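Local coordinates for protein cohesin (Archaeoglobus fulgidus, PDB 2XDH) that serves as the cohesin module of a longer, non-cellulosomal archaeal protein and, as in other cohesins, probably binds a dockerin module, at residues E11-Q14 with G15-I18; I132-I135 with D136-V140. All coordinates share one frame; numbering follows the deposited sequence.

Interaction 1 of 2, residues E11-Q14 with G15-I18; sequences EAPQ and GSDI
A type II beta turn from Pro-13 to Ser-16 carries the chain from strand 3-12 into strand 17-38, closing the first beta hairpin of the cohesin module. Two groups of Ser-16 converge on the carbonyl oxygen of Pro-13. The hydroxyl OG donates to Pro-13 O over 3.0 Å, meeting it only 18° from the carbonyl plane, while the backbone N-H of Ser-16 makes a weak bond, Ser-16 N to Pro-13 O 3.4 Å. With chi1 at 71°, OG sits between its own N and carbonyl carbon, which turns it toward Ala-12 and Pro-13. Ser-16 OG lies 3.2 Å from Ala-12 CB and touches Pro-13 CD. Were an alanine to stand here, Pro-13 O would lose its hydroxyl donor and would probably be held across the turn by the weak amide bond alone, leaving the turn less firmly closed. Gly-15 has the positive phi (92°) of the third turn residue, where a side chain would jam against Gln-14 O. Next to the turn, where strand 3-12 ends and strand 17-38 begins, Ala-12 CB presses on Ile-18 CG2 at 3.4 Å, a tight fit between two buried side chains. The backbone of Ala-12 bonds to Arg-150 and Val-152, and that of Gly-15 and Ser-16 to Val-91, joining this end of the hairpin to strand 142-151 and the residue after it, and to strand 82-91.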
# COMPACT_ATOMS: atom_id res chain seq x y z
N GLU A 11 18.67 -31.16 1.84
CA GLU A 11 19.63 -32.20 2.16
C GLU A 11 19.49 -33.31 1.12
O GLU A 11 18.38 -33.60 0.67
CB GLU A 11 19.36 -32.75 3.56
CG GLU A 11 17.99 -33.38 3.71
CD GLU A 11 17.65 -33.67 5.16
OE1 GLU A 11 17.59 -32.72 5.96
OE2 GLU A 11 17.44 -34.86 5.51
N ALA A 12 20.61 -33.93 0.76
CA ALA A 12 20.61 -34.98 -0.25
C ALA A 12 21.96 -35.68 -0.27
O ALA A 12 22.95 -35.13 0.22
CB ALA A 12 20.31 -34.40 -1.61
N PRO A 13 22.02 -36.90 -0.84
CA PRO A 13 23.27 -37.67 -0.89
C PRO A 13 24.13 -37.21 -2.05
O PRO A 13 23.65 -36.51 -2.93
CB PRO A 13 22.80 -39.11 -1.15
CG PRO A 13 21.28 -39.06 -1.19
CD PRO A 13 20.91 -37.64 -1.47
N GLN A 14 25.40 -37.62 -2.05
CA GLN A 14 26.28 -37.37 -3.18
C GLN A 14 25.66 -37.96 -4.44
O GLN A 14 25.05 -39.04 -4.40
CB GLN A 14 27.66 -37.99 -2.94
CG GLN A 14 28.33 -37.56 -1.64
CD GLN A 14 27.85 -38.34 -0.43
OE1 GLN A 14 26.94 -39.16 -0.52
NE2 GLN A 14 28.47 -38.09 0.72
N GLY A 15 25.80 -37.26 -5.55
CA GLY A 15 25.36 -37.77 -6.84
C GLY A 15 23.95 -37.40 -7.23
O GLY A 15 23.53 -37.64 -8.36
N SER A 16 23.20 -36.82 -6.31
CA SER A 16 21.81 -36.50 -6.61
C SER A 16 21.67 -35.03 -6.97
O SER A 16 22.52 -34.21 -6.64
CB SER A 16 20.90 -36.84 -5.43
OG SER A 16 21.10 -35.95 -4.35
N ASP A 17 20.59 -34.70 -7.68
CA ASP A 17 20.28 -33.32 -7.95
C ASP A 17 19.28 -32.83 -6.91
O ASP A 17 18.44 -33.59 -6.43
CB ASP A 17 19.71 -33.15 -9.35
CG ASP A 17 20.66 -33.65 -10.42
OD1 ASP A 17 20.18 -34.12 -11.47
OD2 ASP A 17 21.89 -33.59 -10.20
N ILE A 18 19.38 -31.55 -6.55
CA ILE A 18 18.41 -30.91 -5.68
C ILE A 18 17.92 -29.62 -6.33
O ILE A 18 18.62 -29.02 -7.14
CB ILE A 18 19.00 -30.54 -4.31
CG1 ILE A 18 20.14 -29.54 -4.48
CG2 ILE A 18 19.46 -31.77 -3.58
CD1 ILE A 18 20.66 -28.97 -3.17

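Interaction 2 of 2, residues I132-I135 with D136-V140; sequences IYDI and DGNSV
Asp-134 reaches across to the chain that follows it, and its OD1 takes two backbone amides: Asp-136 N at 2.9 Å, which makes an Asx turn, and Asn-138 N, also at 2.9 Å. The two donors come from opposite faces of the carboxylate plane, a grip that restrains the group from rotating. Chi1 of 67° swings this carboxylate in over the turn. The backbone beneath is a type I turn with a G1 bulge: Gly-137 N donates to Asp-134 O, Asp-134 N donates to Asn-138 O at 2.9 Å, and the glycine takes the positive phi of the bulge. Val-140, whose N bonds to Ile-132 O at 3.0 Å, lays CG2 over the backbone at Asp-134 N (3.5 Å) and sets CB against Ile-132 CG1 (3.9 Å). Asp-136, the third residue of the turn, has its OD2 4.6 Å from Asp-134 OD2, a pair of like charges; a water lies within hydrogen-bonding distance of Asp-134 OD2, but its approach to Asp-136 is doubtfully short. Asp-136 is part of a magnesium site; the ion stands about 4 Å from its side chain, beyond direct coordination, so any link is probably through water. Asp-136 OD2 also comes close to Asp-136 OD2 of two neighbouring subunits.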
# COMPACT_ATOMS: atom_id res chain seq x y z
N ILE A 132 17.48 -3.67 -4.20
CA ILE A 132 16.08 -3.90 -4.53
C ILE A 132 15.32 -2.58 -4.52
O ILE A 132 15.52 -1.75 -3.64
CB ILE A 132 15.48 -4.94 -3.56
CG1 ILE A 132 13.98 -5.11 -3.77
CG2 ILE A 132 15.79 -4.56 -2.13
CD1 ILE A 132 13.42 -6.28 -3.01
N TYR A 133 14.47 -2.38 -5.54
CA TYR A 133 13.72 -1.14 -5.71
C TYR A 133 12.27 -1.44 -6.08
O TYR A 133 11.99 -2.43 -6.75
CB TYR A 133 14.32 -0.30 -6.84
CG TYR A 133 15.73 0.14 -6.56
CD1 TYR A 133 15.99 1.35 -5.92
CD2 TYR A 133 16.81 -0.65 -6.92
CE1 TYR A 133 17.28 1.75 -5.65
CE2 TYR A 133 18.11 -0.25 -6.66
CZ TYR A 133 18.34 0.95 -6.02
OH TYR A 133 19.62 1.36 -5.75
N ASP A 134 11.34 -0.58 -5.67
CA ASP A 134 9.95 -0.79 -6.11
C ASP A 134 9.78 -0.22 -7.52
O ASP A 134 10.73 0.32 -8.09
CB ASP A 134 8.94 -0.22 -5.10
CG ASP A 134 8.99 1.29 -5.01
OD1 ASP A 134 9.58 1.92 -5.92
OD2 ASP A 134 8.41 1.86 -4.05
N ILE A 135 8.57 -0.33 -8.07
CA ILE A 135 8.36 0.06 -9.46
C ILE A 135 8.45 1.57 -9.64
O ILE A 135 8.49 2.04 -10.76
CB ILE A 135 6.99 -0.44 -9.98
CG1 ILE A 135 5.87 0.04 -9.06
CG2 ILE A 135 6.99 -1.97 -10.13
CD1 ILE A 135 4.48 -0.32 -9.56
N ASP A 136 8.49 2.32 -8.53
CA ASP A 136 8.64 3.78 -8.61
C ASP A 136 10.08 4.22 -8.38
O ASP A 136 10.36 5.41 -8.25
CB ASP A 136 7.71 4.48 -7.61
CG ASP A 136 6.23 4.18 -7.87
OD1 ASP A 136 5.83 4.22 -9.05
OD2 ASP A 136 5.49 3.86 -6.92
N GLY A 137 10.98 3.24 -8.32
CA GLY A 137 12.39 3.52 -8.12
C GLY A 137 12.81 3.79 -6.68
O GLY A 137 13.92 4.27 -6.44
N ASN A 138 11.95 3.50 -5.71
CA ASN A 138 12.36 3.71 -4.31
C ASN A 138 13.12 2.51 -3.80
O ASN A 138 12.79 1.38 -4.17
CB ASN A 138 11.14 3.98 -3.42
CG ASN A 138 10.30 5.12 -3.93
OD1 ASN A 138 9.14 4.94 -4.30
ND2 ASN A 138 10.88 6.30 -3.94
N SER A 139 14.12 2.73 -2.95
CA SER A 139 14.84 1.63 -2.30
C SER A 139 13.91 0.89 -1.35
O SER A 139 13.16 1.51 -0.62
CB SER A 139 16.04 2.15 -1.48
OG SER A 139 16.98 2.76 -2.33
N VAL A 140 13.97 -0.43 -1.38
CA VAL A 140 13.11 -1.25 -0.55
C VAL A 140 13.98 -1.83 0.54
O VAL A 140 15.04 -2.36 0.26
CB VAL A 140 12.48 -2.40 -1.37
CG1 VAL A 140 11.68 -3.37 -0.46
CG2 VAL A 140 11.57 -1.83 -2.46
O HOH W 1 5.75 3.21 -4.51

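In the fold
From the N terminus, interaction 1 comes first, where strand 3-12 turns over into strand 17-38. Interaction 2 follows more than a hundred residues later, where strand 123-134 ends and the chain turns back toward strand 142-151. The two are in series, each closing a short loop of its own, and neither encloses the other. They lie on opposite sides of the chain's centre, with centres about 37 Å apart, yet both reach the same sheet, since strand 17-38 runs beside strand 123-134 and strand 3-12 beside strand 142-151. No other subunit touches interaction 1, whereas interaction 2 meets two neighbouring subunits and lies near the magnesium ion.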